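Local atomic coordinates of putative rubredoxin reductase (Rhodopseudomonas palustris, PDB entry 3FG2), a protein that probably transfers electrons from NADH through its bound FAD to a ferredoxin, and so serves the cytochrome P450 CYP199A2 system. Residues 79-84 / 245-251; 99-105 / 269-273; 106-111 / 238-244. One frame throughout, in Å; residues are numbered along the deposited sequence.

Contact 1: 79-84 / 245-251; sequences MVSIDR and IAAAAGL. With FAD (flavin-adenine dinucleotide), chain B.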
loop_
_atom_site.group_PDB
_atom_site.type_symbol
_atom_site.label_atom_id
_atom_site.label_comp_id
_atom_site.label_asym_id
_atom_site.label_seq_id
_atom_site.Cartn_x
_atom_site.Cartn_y
_atom_site.Cartn_z
ATOM N N MET A 79 18.086 -2.394 11.090
ATOM C CA MET A 79 19.293 -1.734 10.602
ATOM C C MET A 79 19.183 -0.262 10.971
ATOM O O MET A 79 18.095 0.314 10.927
ATOM C CB MET A 79 19.470 -1.886 9.077
ATOM C CG MET A 79 18.624 -0.966 8.195
ATOM S SD MET A 79 19.544 -0.306 6.744
ATOM C CE MET A 79 19.564 -1.638 5.708
ATOM N N VAL A 80 20.306 0.337 11.353
ATOM C CA VAL A 80 20.331 1.738 11.744
ATOM C C VAL A 80 21.349 2.538 10.940
ATOM O O VAL A 80 21.249 3.760 10.842
ATOM C CB VAL A 80 20.676 1.883 13.233
ATOM C CG1 VAL A 80 19.582 1.256 14.083
ATOM C CG2 VAL A 80 22.008 1.209 13.522
ATOM N N SER A 81 22.322 1.841 10.362
ATOM C CA SER A 81 23.368 2.490 9.585
ATOM C C SER A 81 23.930 1.581 8.498
ATOM O O SER A 81 23.864 0.358 8.603
ATOM C CB SER A 81 24.502 2.924 10.519
ATOM O OG SER A 81 25.588 3.465 9.786
ATOM N N ILE A 82 24.486 2.183 7.456
ATOM C CA ILE A 82 25.069 1.418 6.363
ATOM C C ILE A 82 26.488 1.883 6.027
ATOM O O ILE A 82 26.704 3.052 5.686
ATOM C CB ILE A 82 24.226 1.533 5.085
ATOM C CG1 ILE A 82 22.817 1.002 5.337
ATOM C CG2 ILE A 82 24.897 0.758 3.957
ATOM C CD1 ILE A 82 21.890 1.209 4.172
ATOM N N ASP A 83 27.450 0.966 6.125
ATOM C CA ASP A 83 28.841 1.283 5.810
ATOM C C ASP A 83 29.097 0.795 4.395
ATOM O O ASP A 83 29.551 -0.328 4.189
ATOM C CB ASP A 83 29.795 0.569 6.772
ATOM C CG ASP A 83 31.248 0.989 6.576
ATOM O OD1 ASP A 83 31.573 1.575 5.519
ATOM O OD2 ASP A 83 32.069 0.722 7.480
ATOM N N ARG A 84 28.788 1.639 3.420
ATOM C CA ARG A 84 28.964 1.273 2.025
ATOM C C ARG A 84 30.398 0.889 1.699
ATOM O O ARG A 84 30.633 -0.123 1.038
ATOM C CB ARG A 84 28.517 2.420 1.122
ATOM C CG ARG A 84 27.032 2.714 1.183
ATOM C CD ARG A 84 26.719 4.027 0.484
ATOM N NE ARG A 84 27.108 4.015 -0.920
ATOM C CZ ARG A 84 27.185 5.101 -1.679
ATOM N NH1 ARG A 84 26.899 6.289 -1.164
ATOM N NH2 ARG A 84 27.537 4.998 -2.954
ATOM N N ILE A 245 17.935 6.302 6.581
ATOM C CA ILE A 245 19.189 5.564 6.668
ATOM C C ILE A 245 19.971 5.534 5.352
ATOM O O ILE A 245 21.181 5.751 5.343
ATOM C CB ILE A 245 18.938 4.130 7.148
ATOM C CG1 ILE A 245 18.365 4.167 8.568
ATOM C CG2 ILE A 245 20.233 3.331 7.116
ATOM C CD1 ILE A 245 17.918 2.822 9.101
ATOM N N ALA A 246 19.282 5.276 4.245
ATOM C CA ALA A 246 19.931 5.232 2.940
ATOM C C ALA A 246 20.511 6.599 2.566
ATOM O O ALA A 246 21.594 6.696 1.979
ATOM C CB ALA A 246 18.932 4.781 1.883
ATOM N N ALA A 247 19.777 7.655 2.904
ATOM C CA ALA A 247 20.208 9.020 2.616
ATOM C C ALA A 247 21.399 9.368 3.500
ATOM O O ALA A 247 22.295 10.113 3.099
ATOM C CB ALA A 247 19.061 9.997 2.874
ATOM N N ALA A 248 21.397 8.820 4.709
ATOM C CA ALA A 248 22.473 9.057 5.652
ATOM C C ALA A 248 23.771 8.466 5.097
ATOM O O ALA A 248 24.865 8.939 5.412
ATOM C CB ALA A 248 22.130 8.423 6.996
ATOM N N ALA A 249 23.642 7.436 4.265
ATOM C CA ALA A 249 24.805 6.789 3.678
ATOM C C ALA A 249 25.185 7.430 2.349
ATOM O O ALA A 249 25.997 6.890 1.599
ATOM C CB ALA A 249 24.534 5.300 3.486
ATOM N N GLY A 250 24.596 8.579 2.049
ATOM C CA GLY A 250 24.926 9.258 0.810
ATOM C C GLY A 250 24.175 8.803 -0.430
ATOM O O GLY A 250 24.394 9.349 -1.522
ATOM N N LEU A 251 23.301 7.809 -0.286
ATOM C CA LEU A 251 22.530 7.325 -1.430
ATOM C C LEU A 251 21.455 8.352 -1.778
ATOM O O LEU A 251 20.753 8.856 -0.895
ATOM C CB LEU A 251 21.885 5.977 -1.112
ATOM C CG LEU A 251 22.861 4.831 -0.826
ATOM C CD1 LEU A 251 22.081 3.551 -0.544
ATOM C CD2 LEU A 251 23.795 4.635 -2.018
HETATM P PA FAD B . 6.049 -3.244 4.077
HETATM O O1A FAD B . 5.563 -2.033 4.788
HETATM O O2A FAD B . 5.265 -4.340 3.941
HETATM O O5B FAD B . 7.143 -3.700 5.057
HETATM C C5B FAD B . 8.266 -2.870 5.494
HETATM C C4B FAD B . 8.880 -3.653 6.674
HETATM O O4B FAD B . 10.250 -3.134 6.872
HETATM C C3B FAD B . 8.172 -3.480 8.030
HETATM O O3B FAD B . 7.916 -4.644 8.751
HETATM C C2B FAD B . 9.033 -2.445 8.698
HETATM O O2B FAD B . 8.870 -2.392 10.082
HETATM C C1B FAD B . 10.399 -2.931 8.315
HETATM N N9A FAD B . 11.504 -1.973 8.401
HETATM C C8A FAD B . 11.460 -0.631 8.125
HETATM N N7A FAD B . 12.628 -0.026 8.305
HETATM C C5A FAD B . 13.479 -1.011 8.717
HETATM C C6A FAD B . 14.913 -0.986 9.083
HETATM N N6A FAD B . 15.664 0.090 9.069
HETATM N N1A FAD B . 15.435 -2.209 9.456
HETATM C C2A FAD B . 14.686 -3.361 9.485
HETATM N N3A FAD B . 13.374 -3.468 9.167
HETATM C C4A FAD B . 12.811 -2.263 8.788
HETATM N N1 FAD B . -1.855 -3.160 -1.281
HETATM C C2 FAD B . -2.618 -3.783 -2.179
HETATM O O2 FAD B . -2.238 -3.973 -3.294
HETATM N N3 FAD B . -3.931 -4.262 -1.858
HETATM C C4 FAD B . -4.469 -4.105 -0.593
HETATM O O4 FAD B . -5.585 -4.531 -0.356
HETATM C C4X FAD B . -3.640 -3.428 0.400
HETATM N N5 FAD B . -4.109 -3.253 1.659
HETATM C C5X FAD B . -3.296 -2.615 2.579
HETATM C C6 FAD B . -3.801 -2.452 3.900
HETATM C C7 FAD B . -3.060 -1.836 4.888
HETATM C C7M FAD B . -3.644 -1.688 6.280
HETATM C C8 FAD B . -1.717 -1.330 4.583
HETATM C C8M FAD B . -0.848 -0.647 5.616
HETATM C C9 FAD B . -1.208 -1.481 3.276
HETATM C C9A FAD B . -1.981 -2.119 2.276
HETATM N N10 FAD B . -1.513 -2.324 0.911
HETATM C C10 FAD B . -2.301 -2.958 -0.008
HETATM C "C1'" FAD B . -0.155 -1.827 0.578
HETATM C "C2'" FAD B . 0.904 -2.951 0.798
HETATM O "O2'" FAD B . 0.786 -3.413 2.126
HETATM C "C3'" FAD B . 2.273 -2.358 0.535
HETATM O "O3'" FAD B . 2.354 -1.929 -0.819
HETATM C "C4'" FAD B . 3.346 -3.400 0.802
HETATM O "O4'" FAD B . 3.276 -3.858 2.178
HETATM C "C5'" FAD B . 4.695 -2.776 0.540
HETATM O "O5'" FAD B . 5.782 -3.872 0.870
HETATM P P FAD B . 7.100 -3.449 1.455
HETATM O O1P FAD B . 7.842 -4.810 1.580
HETATM O O2P FAD B . 7.771 -2.477 0.714
HETATM O O3P FAD B . 6.904 -2.872 2.788
#
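Ile245, in the first turn of helix 244-248, pushes its CD1 methyl to 3.1 Å from the carbonyl O of Met79, a tight fit that also brings CD1 to 3.5 Å from N6A of the FAD adenine. Met79 itself grips that adenine through its backbone, its N donating to N1A and its O accepting from N6A, each at 3.1 Å. The other branch of Ile245 works separately: CG2, anti to the backbone N, touches Met79 SD at 3.7 Å and is met by Ile82 CG1, the two isoleucine side chains crossing at about a right angle. A beta-branched residue suits this place because its two arms reach the adenine edge and the strand at once. Farther along, Ala249 sets its methyl against CB of Ile82, where a small side chain lets the end of the helix come close to the strand. At the far end Arg84, with its chain bent at chi3 (60°), turns the guanidinium over the helix terminus. NH1 donates a nearly straight bond (169°) to Ala249 O, 3.0 Å away and in the guanidinium plane, while CD2 of Leu251 sits over the centre of one face, 3.4 Å from Arg84 CZ.

The second shell positions these partners. A salt bridge from Arg84 NE to Asp267 fixes the guanidinium at a second nitrogen. A Schellman motif ends the helix, with Leu251 N bonded to Ala246 O and Gly250 N to Ala247 O; Gly250 takes the positive phi of the C-prime position, which glycine adopts readily. On the strand, Val80 and Ser81 form a classic beta bulge opposite Leu90. The main-chain recognition of an adenine edge by Met79, with Ile245 beside it, belongs to the adenine end of the FAD site.

Contact 2: 99-105 / 269-273; sequences YGHLVLA and HISAI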
loop_
_atom_site.group_PDB
_atom_site.type_symbol
_atom_site.label_atom_id
_atom_site.label_comp_id
_atom_site.label_asym_id
_atom_site.label_seq_id
_atom_site.Cartn_x
_atom_site.Cartn_y
_atom_site.Cartn_z
ATOM N N TYR A 99 28.074 -7.749 3.795
ATOM C CA TYR A 99 27.144 -8.185 2.775
ATOM C C TYR A 99 27.775 -8.149 1.395
ATOM O O TYR A 99 28.691 -7.360 1.139
ATOM C CB TYR A 99 25.879 -7.309 2.803
ATOM C CG TYR A 99 26.108 -5.839 2.489
ATOM C CD1 TYR A 99 26.381 -5.414 1.189
ATOM C CD2 TYR A 99 26.081 -4.879 3.499
ATOM C CE1 TYR A 99 26.626 -4.079 0.903
ATOM C CE2 TYR A 99 26.324 -3.540 3.223
ATOM C CZ TYR A 99 26.599 -3.149 1.925
ATOM O OH TYR A 99 26.867 -1.832 1.650
ATOM N N GLY A 100 27.294 -9.028 0.520
ATOM C CA GLY A 100 27.774 -9.056 -0.848
ATOM C C GLY A 100 26.897 -8.049 -1.566
ATOM O O GLY A 100 27.377 -7.161 -2.276
ATOM N N HIS A 101 25.589 -8.195 -1.363
ATOM C CA HIS A 101 24.608 -7.290 -1.944
ATOM C C HIS A 101 23.559 -6.979 -0.880
ATOM O O HIS A 101 23.103 -7.873 -0.155
ATOM C CB HIS A 101 23.948 -7.910 -3.179
ATOM C CG HIS A 101 23.305 -6.902 -4.081
ATOM N ND1 HIS A 101 22.094 -6.310 -3.794
ATOM C CD2 HIS A 101 23.740 -6.325 -5.226
ATOM C CE1 HIS A 101 21.812 -5.411 -4.721
ATOM N NE2 HIS A 101 22.796 -5.399 -5.600
ATOM N N LEU A 102 23.199 -5.704 -0.782
ATOM C CA LEU A 102 22.215 -5.234 0.193
ATOM C C LEU A 102 20.891 -4.861 -0.473
ATOM O O LEU A 102 20.862 -4.076 -1.424
ATOM C CB LEU A 102 22.767 -4.016 0.948
ATOM C CG LEU A 102 21.815 -3.283 1.899
ATOM C CD1 LEU A 102 21.305 -4.246 2.956
ATOM C CD2 LEU A 102 22.537 -2.104 2.549
ATOM N N VAL A 103 19.801 -5.428 0.032
ATOM C CA VAL A 103 18.472 -5.145 -0.501
ATOM C C VAL A 103 17.658 -4.337 0.514
ATOM O O VAL A 103 17.386 -4.802 1.623
ATOM C CB VAL A 103 17.710 -6.454 -0.833
ATOM C CG1 VAL A 103 16.261 -6.148 -1.174
ATOM C CG2 VAL A 103 18.377 -7.163 -2.002
ATOM N N LEU A 104 17.281 -3.121 0.129
ATOM C CA LEU A 104 16.487 -2.251 0.998
ATOM C C LEU A 104 15.007 -2.417 0.685
ATOM O O LEU A 104 14.562 -2.143 -0.431
ATOM C CB LEU A 104 16.889 -0.786 0.808
ATOM C CG LEU A 104 18.345 -0.484 1.170
ATOM C CD1 LEU A 104 18.652 0.988 0.943
ATOM C CD2 LEU A 104 18.586 -0.877 2.631
ATOM N N ALA A 105 14.259 -2.889 1.680
ATOM C CA ALA A 105 12.823 -3.108 1.551
ATOM C C ALA A 105 12.206 -2.631 2.859
ATOM O O ALA A 105 11.468 -3.360 3.523
ATOM C CB ALA A 105 12.540 -4.586 1.337
ATOM N N HIS A 269 25.631 -3.260 -5.333
ATOM C CA HIS A 269 25.745 -3.978 -4.056
ATOM C C HIS A 269 24.556 -3.547 -3.206
ATOM O O HIS A 269 24.322 -4.109 -2.140
ATOM C CB HIS A 269 27.018 -3.633 -3.265
ATOM C CG HIS A 269 28.296 -3.861 -4.010
ATOM N ND1 HIS A 269 29.520 -3.466 -3.512
ATOM C CD2 HIS A 269 28.544 -4.414 -5.222
ATOM C CE1 HIS A 269 30.466 -3.764 -4.386
ATOM N NE2 HIS A 269 29.899 -4.339 -5.432
ATOM N N ILE A 270 23.819 -2.539 -3.670
ATOM C CA ILE A 270 22.656 -2.058 -2.932
ATOM C C ILE A 270 21.432 -1.767 -3.803
ATOM O O ILE A 270 21.447 -0.869 -4.658
ATOM C CB ILE A 270 22.987 -0.782 -2.123
ATOM C CG1 ILE A 270 24.099 -1.079 -1.115
ATOM C CG2 ILE A 270 21.743 -0.304 -1.373
ATOM C CD1 ILE A 270 24.399 0.070 -0.160
ATOM N N SER A 271 20.369 -2.529 -3.571
ATOM C CA SER A 271 19.115 -2.356 -4.304
ATOM C C SER A 271 18.010 -1.892 -3.363
ATOM O O SER A 271 18.105 -2.057 -2.144
ATOM C CB SER A 271 18.678 -3.675 -4.947
ATOM O OG SER A 271 19.535 -4.036 -6.008
ATOM N N ALA A 272 16.961 -1.313 -3.937
ATOM C CA ALA A 272 15.810 -0.860 -3.155
ATOM C C ALA A 272 14.555 -1.360 -3.861
ATOM O O ALA A 272 14.430 -1.222 -5.077
ATOM C CB ALA A 272 15.793 0.658 -3.059
ATOM N N ILE A 273 13.636 -1.947 -3.100
ATOM C CA ILE A 273 12.402 -2.480 -3.665
ATOM C C ILE A 273 11.188 -2.196 -2.774
ATOM O O ILE A 273 11.320 -2.004 -1.558
ATOM C CB ILE A 273 12.485 -4.014 -3.841
ATOM C CG1 ILE A 273 12.777 -4.668 -2.488
ATOM C CG2 ILE A 273 13.554 -4.376 -4.858
ATOM C CD1 ILE A 273 12.750 -6.170 -2.520
#
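Ser271 O accepts the amide of Leu104 at an N-to-O distance of 2.6 Å, with an N-H...O angle of 171°. The same carbonyl receives a longer CA-H...O contact from Val103. Leu102 O is likewise approached twice, by Ser271 N at 2.7 Å and by the CA-H of Ile270, and Leu104 O takes the amide of Ile273. The backbones thus pair in parallel register, Leu102 with Ile270, Val103 with Ser271 and Leu104 with Ala272.

On the face carrying Leu102 and Leu104, Ile270 is the main apolar partner. Leu102 lies alongside it, pointing the same way, with CB 3.8 Å from Ile270 CG1, whereas Leu104 reaches the other branch obliquely through CD1. The hydroxyl end of Tyr99 leans over the tip of Ile270, OH to CD1 3.6 Å. Branched aliphatic residues and the small Ala272 suit this buried layer, which strand 79-83 helps to cover.

The face carrying Val103 and Ser271 is more polar. At the strand's start the ring of His101, swung beside the carbonyl carbon (chi1 -160°), lays one face on the peptide between His269 and Ile270, with His269 C 3.4 Å above the ring plane and over its centre. Ser271 OG meets the edge of that ring at CE1, 3.0 Å away; the hydroxyl has its hydrogen bond with Arg306. Farther along, Val103 CG1 meets Ile273 CD1 at 3.8 Å, and Ile273 packs on helix 11-22. Here strand 270-272 forms the outer edge of the five-stranded parallel sheet, in the 3-2-1-4-5 order of a Rossmann-type FAD-binding domain.

Contact 3: 106-111 / 238-244; sequences TGARNR and GVIPNVE. With FAD (flavin-adenine dinucleotide), chain B.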
loop_
_atom_site.group_PDB
_atom_site.type_symbol
_atom_site.label_atom_id
_atom_site.label_comp_id
_atom_site.label_asym_id
_atom_site.label_seq_id
_atom_site.Cartn_x
_atom_site.Cartn_y
_atom_site.Cartn_z
ATOM N N THR A 106 12.532 -1.389 3.203
ATOM C CA THR A 106 12.096 -0.744 4.433
ATOM C C THR A 106 10.681 -0.189 4.398
ATOM O O THR A 106 10.184 0.302 5.412
ATOM C CB THR A 106 13.054 0.404 4.792
ATOM O OG1 THR A 106 13.186 1.284 3.666
ATOM C CG2 THR A 106 14.427 -0.143 5.153
ATOM N N GLY A 107 10.041 -0.256 3.235
ATOM C CA GLY A 107 8.687 0.242 3.110
ATOM C C GLY A 107 8.544 1.708 3.483
ATOM O O GLY A 107 9.466 2.507 3.292
ATOM N N ALA A 108 7.376 2.051 4.019
ATOM C CA ALA A 108 7.076 3.419 4.428
ATOM C C ALA A 108 6.335 3.424 5.766
ATOM O O ALA A 108 5.678 2.445 6.118
ATOM C CB ALA A 108 6.240 4.101 3.361
ATOM N N ARG A 109 6.446 4.532 6.499
ATOM C CA ARG A 109 5.811 4.670 7.807
ATOM C C ARG A 109 4.678 5.691 7.824
ATOM O O ARG A 109 4.513 6.470 6.885
ATOM C CB ARG A 109 6.856 5.076 8.849
ATOM C CG ARG A 109 7.562 6.417 8.568
ATOM C CD ARG A 109 8.570 6.741 9.677
ATOM N NE ARG A 109 9.299 7.989 9.444
ATOM C CZ ARG A 109 10.226 8.162 8.503
ATOM N NH1 ARG A 109 10.551 7.163 7.693
ATOM N NH2 ARG A 109 10.831 9.337 8.371
ATOM N N ASN A 110 3.898 5.682 8.901
ATOM C CA ASN A 110 2.793 6.624 9.061
ATOM C C ASN A 110 3.311 8.055 9.091
ATOM O O ASN A 110 4.385 8.320 9.622
ATOM C CB ASN A 110 2.056 6.392 10.387
ATOM C CG ASN A 110 1.264 5.103 10.412
ATOM O OD1 ASN A 110 0.353 4.906 9.608
ATOM N ND2 ASN A 110 1.595 4.223 11.351
ATOM N N ARG A 111 2.547 8.977 8.522
ATOM C CA ARG A 111 2.912 10.388 8.567
ATOM C C ARG A 111 2.095 10.922 9.746
ATOM O O ARG A 111 0.870 10.890 9.717
ATOM C CB ARG A 111 2.492 11.096 7.287
ATOM C CG ARG A 111 2.846 12.565 7.264
ATOM C CD ARG A 111 2.054 13.268 6.194
ATOM N NE ARG A 111 2.435 14.665 6.060
ATOM C CZ ARG A 111 1.675 15.584 5.474
ATOM N NH1 ARG A 111 0.488 15.243 4.976
ATOM N NH2 ARG A 111 2.105 16.838 5.373
ATOM N N GLY A 238 -1.606 9.837 4.819
ATOM C CA GLY A 238 -0.373 9.603 4.092
ATOM C C GLY A 238 0.753 8.933 4.853
ATOM O O GLY A 238 0.729 8.811 6.080
ATOM N N VAL A 239 1.755 8.505 4.096
ATOM C CA VAL A 239 2.921 7.832 4.642
ATOM C C VAL A 239 4.179 8.603 4.294
ATOM O O VAL A 239 4.128 9.633 3.623
ATOM C CB VAL A 239 3.073 6.414 4.051
ATOM C CG1 VAL A 239 1.861 5.574 4.390
ATOM C CG2 VAL A 239 3.248 6.503 2.536
ATOM N N ILE A 240 5.306 8.088 4.759
ATOM C CA ILE A 240 6.605 8.671 4.488
ATOM C C ILE A 240 7.522 7.509 4.162
ATOM O O ILE A 240 7.776 6.653 5.012
ATOM C CB ILE A 240 7.201 9.380 5.713
ATOM C CG1 ILE A 240 6.304 10.533 6.158
ATOM C CG2 ILE A 240 8.595 9.899 5.372
ATOM C CD1 ILE A 240 6.805 11.205 7.428
ATOM N N PRO A 241 8.017 7.444 2.919
ATOM C CA PRO A 241 8.915 6.336 2.566
ATOM C C PRO A 241 10.121 6.353 3.509
ATOM O O PRO A 241 10.675 7.412 3.787
ATOM C CB PRO A 241 9.306 6.655 1.120
ATOM C CG PRO A 241 8.105 7.390 0.595
ATOM C CD PRO A 241 7.746 8.305 1.755
ATOM N N ASN A 242 10.516 5.189 4.009
ATOM C CA ASN A 242 11.657 5.122 4.916
ATOM C C ASN A 242 12.967 5.176 4.134
ATOM O O ASN A 242 13.519 4.146 3.753
ATOM C CB ASN A 242 11.589 3.842 5.757
ATOM C CG ASN A 242 10.337 3.776 6.621
ATOM O OD1 ASN A 242 10.067 4.677 7.422
ATOM N ND2 ASN A 242 9.565 2.706 6.461
ATOM N N VAL A 243 13.464 6.389 3.907
ATOM C CA VAL A 243 14.696 6.591 3.151
ATOM C C VAL A 243 15.846 7.128 3.996
ATOM O O VAL A 243 16.999 7.087 3.568
ATOM C CB VAL A 243 14.482 7.598 2.004
ATOM C CG1 VAL A 243 13.275 7.202 1.167
ATOM C CG2 VAL A 243 14.298 8.989 2.574
ATOM N N GLU A 244 15.530 7.639 5.182
ATOM C CA GLU A 244 16.528 8.232 6.071
ATOM C C GLU A 244 17.896 7.544 6.109
ATOM O O GLU A 244 18.903 8.139 5.718
ATOM C CB GLU A 244 15.969 8.335 7.493
ATOM C CG GLU A 244 14.883 9.394 7.675
ATOM C CD GLU A 244 13.657 9.173 6.789
ATOM O OE1 GLU A 244 13.248 8.005 6.602
ATOM O OE2 GLU A 244 13.091 10.174 6.297
HETATM P PA FAD B . 6.049 -3.244 4.077
HETATM O O1A FAD B . 5.563 -2.033 4.788
HETATM O O2A FAD B . 5.265 -4.340 3.941
HETATM O O5B FAD B . 7.143 -3.700 5.057
HETATM C C5B FAD B . 8.266 -2.870 5.494
HETATM C C4B FAD B . 8.880 -3.653 6.674
HETATM O O4B FAD B . 10.250 -3.134 6.872
HETATM C C3B FAD B . 8.172 -3.480 8.030
HETATM O O3B FAD B . 7.916 -4.644 8.751
HETATM C C2B FAD B . 9.033 -2.445 8.698
HETATM O O2B FAD B . 8.870 -2.392 10.082
HETATM C C1B FAD B . 10.399 -2.931 8.315
HETATM N N9A FAD B . 11.504 -1.973 8.401
HETATM C C8A FAD B . 11.460 -0.631 8.125
HETATM N N7A FAD B . 12.628 -0.026 8.305
HETATM C C5A FAD B . 13.479 -1.011 8.717
HETATM C C6A FAD B . 14.913 -0.986 9.083
HETATM N N6A FAD B . 15.664 0.090 9.069
HETATM N N1A FAD B . 15.435 -2.209 9.456
HETATM C C2A FAD B . 14.686 -3.361 9.485
HETATM N N3A FAD B . 13.374 -3.468 9.167
HETATM C C4A FAD B . 12.811 -2.263 8.788
HETATM N N1 FAD B . -1.855 -3.160 -1.281
HETATM C C2 FAD B . -2.618 -3.783 -2.179
HETATM O O2 FAD B . -2.238 -3.973 -3.294
HETATM N N3 FAD B . -3.931 -4.262 -1.858
HETATM C C4 FAD B . -4.469 -4.105 -0.593
HETATM O O4 FAD B . -5.585 -4.531 -0.356
HETATM C C4X FAD B . -3.640 -3.428 0.400
HETATM N N5 FAD B . -4.109 -3.253 1.659
HETATM C C5X FAD B . -3.296 -2.615 2.579
HETATM C C6 FAD B . -3.801 -2.452 3.900
HETATM C C7 FAD B . -3.060 -1.836 4.888
HETATM C C7M FAD B . -3.644 -1.688 6.280
HETATM C C8 FAD B . -1.717 -1.330 4.583
HETATM C C8M FAD B . -0.848 -0.647 5.616
HETATM C C9 FAD B . -1.208 -1.481 3.276
HETATM C C9A FAD B . -1.981 -2.119 2.276
HETATM N N10 FAD B . -1.513 -2.324 0.911
HETATM C C10 FAD B . -2.301 -2.958 -0.008
HETATM C "C1'" FAD B . -0.155 -1.827 0.578
HETATM C "C2'" FAD B . 0.904 -2.951 0.798
HETATM O "O2'" FAD B . 0.786 -3.413 2.126
HETATM C "C3'" FAD B . 2.273 -2.358 0.535
HETATM O "O3'" FAD B . 2.354 -1.929 -0.819
HETATM C "C4'" FAD B . 3.346 -3.400 0.802
HETATM O "O4'" FAD B . 3.276 -3.858 2.178
HETATM C "C5'" FAD B . 4.695 -2.776 0.540
HETATM O "O5'" FAD B . 5.782 -3.872 0.870
HETATM P P FAD B . 7.100 -3.449 1.455
HETATM O O1P FAD B . 7.842 -4.810 1.580
HETATM O O2P FAD B . 7.771 -2.477 0.714
HETATM O O3P FAD B . 6.904 -2.872 2.788
HETATM O O HOH W 1 -0.967 6.414 7.361
HETATM O O HOH W 2 -1.125 9.291 8.481
#
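Asn242 and Thr106 lock together at the densely packed, cofactor-side end. Thr106 OG1, placed between the backbone N and the carbonyl carbon (chi1 53°), donates to a lone pair of Asn242 O at 2.9 Å. In return Asn242 ND2 donates to Thr106 O over 2.7 Å, from above the carbonyl plane, and the backbone N of Asn242 bonds Gly107 O. The other side of Thr106 lies against the adenine, CG2 to N7A of FAD 3.6 Å. Gly107 turns with positive phi (58°) and, having no side chain, lets its CA come within 3.6 Å of the pyrophosphate O3P.

Ala108 fits its methyl against Pro241 and Val239, and Arg109 forms the hydrogen-bonded pair with Ile240. The arginine's extended chain carries NH1 to Asn242 OD1, a very short pair whose exact length is doubtful; guanidinium and amide are nearly coplanar. On the outer side, exposed Glu244 closes an end-on salt bridge, OE1 to Arg109 NH1 (3.0 Å) and OE2 to NH2. The two planes stand at 85°, so both oxygens are met from above the carboxylate, while Ile240 CG2 covers part of one guanidinium face.

Toward the exposed end the pairing thins. Arg111 N bonds Gly238 O at 3.0 Å, and two waters also lie at that carbonyl, one bridging to Asn110 OD1 and the other to Arg111 O. The Arg111 chain crosses Ile240 and then leads away. These antiparallel strands form the two-stranded connection by which flavoproteins of this family typically join their FAD and pyridine-nucleotide domains.

In the fold
Contacts 1 and 3 touch FAD, contact 1 at the adenine and contact 3 at adenine and pyrophosphate; contact 2 reaches the pocket through Ala105. Contacts 1 and 2 pack directly, their centres about 11 Å apart: Met79 CE lies 3.3 Å from Leu104 CD2, so the strand that holds the adenine rests on the parallel sheet. Contact 3 touches neither but continues both along the chain, since strand 101-104 runs on into Thr106 and Gly107, while strand 239-241 leads into helix 244-248. Its centre is about 15 Å from contact 1's and about 18 Å from contact 2's. Beside the adenine, the side chains of Thr106, under a ring face, and Met79, at the N1A/N6A edge, are about 5 Å apart.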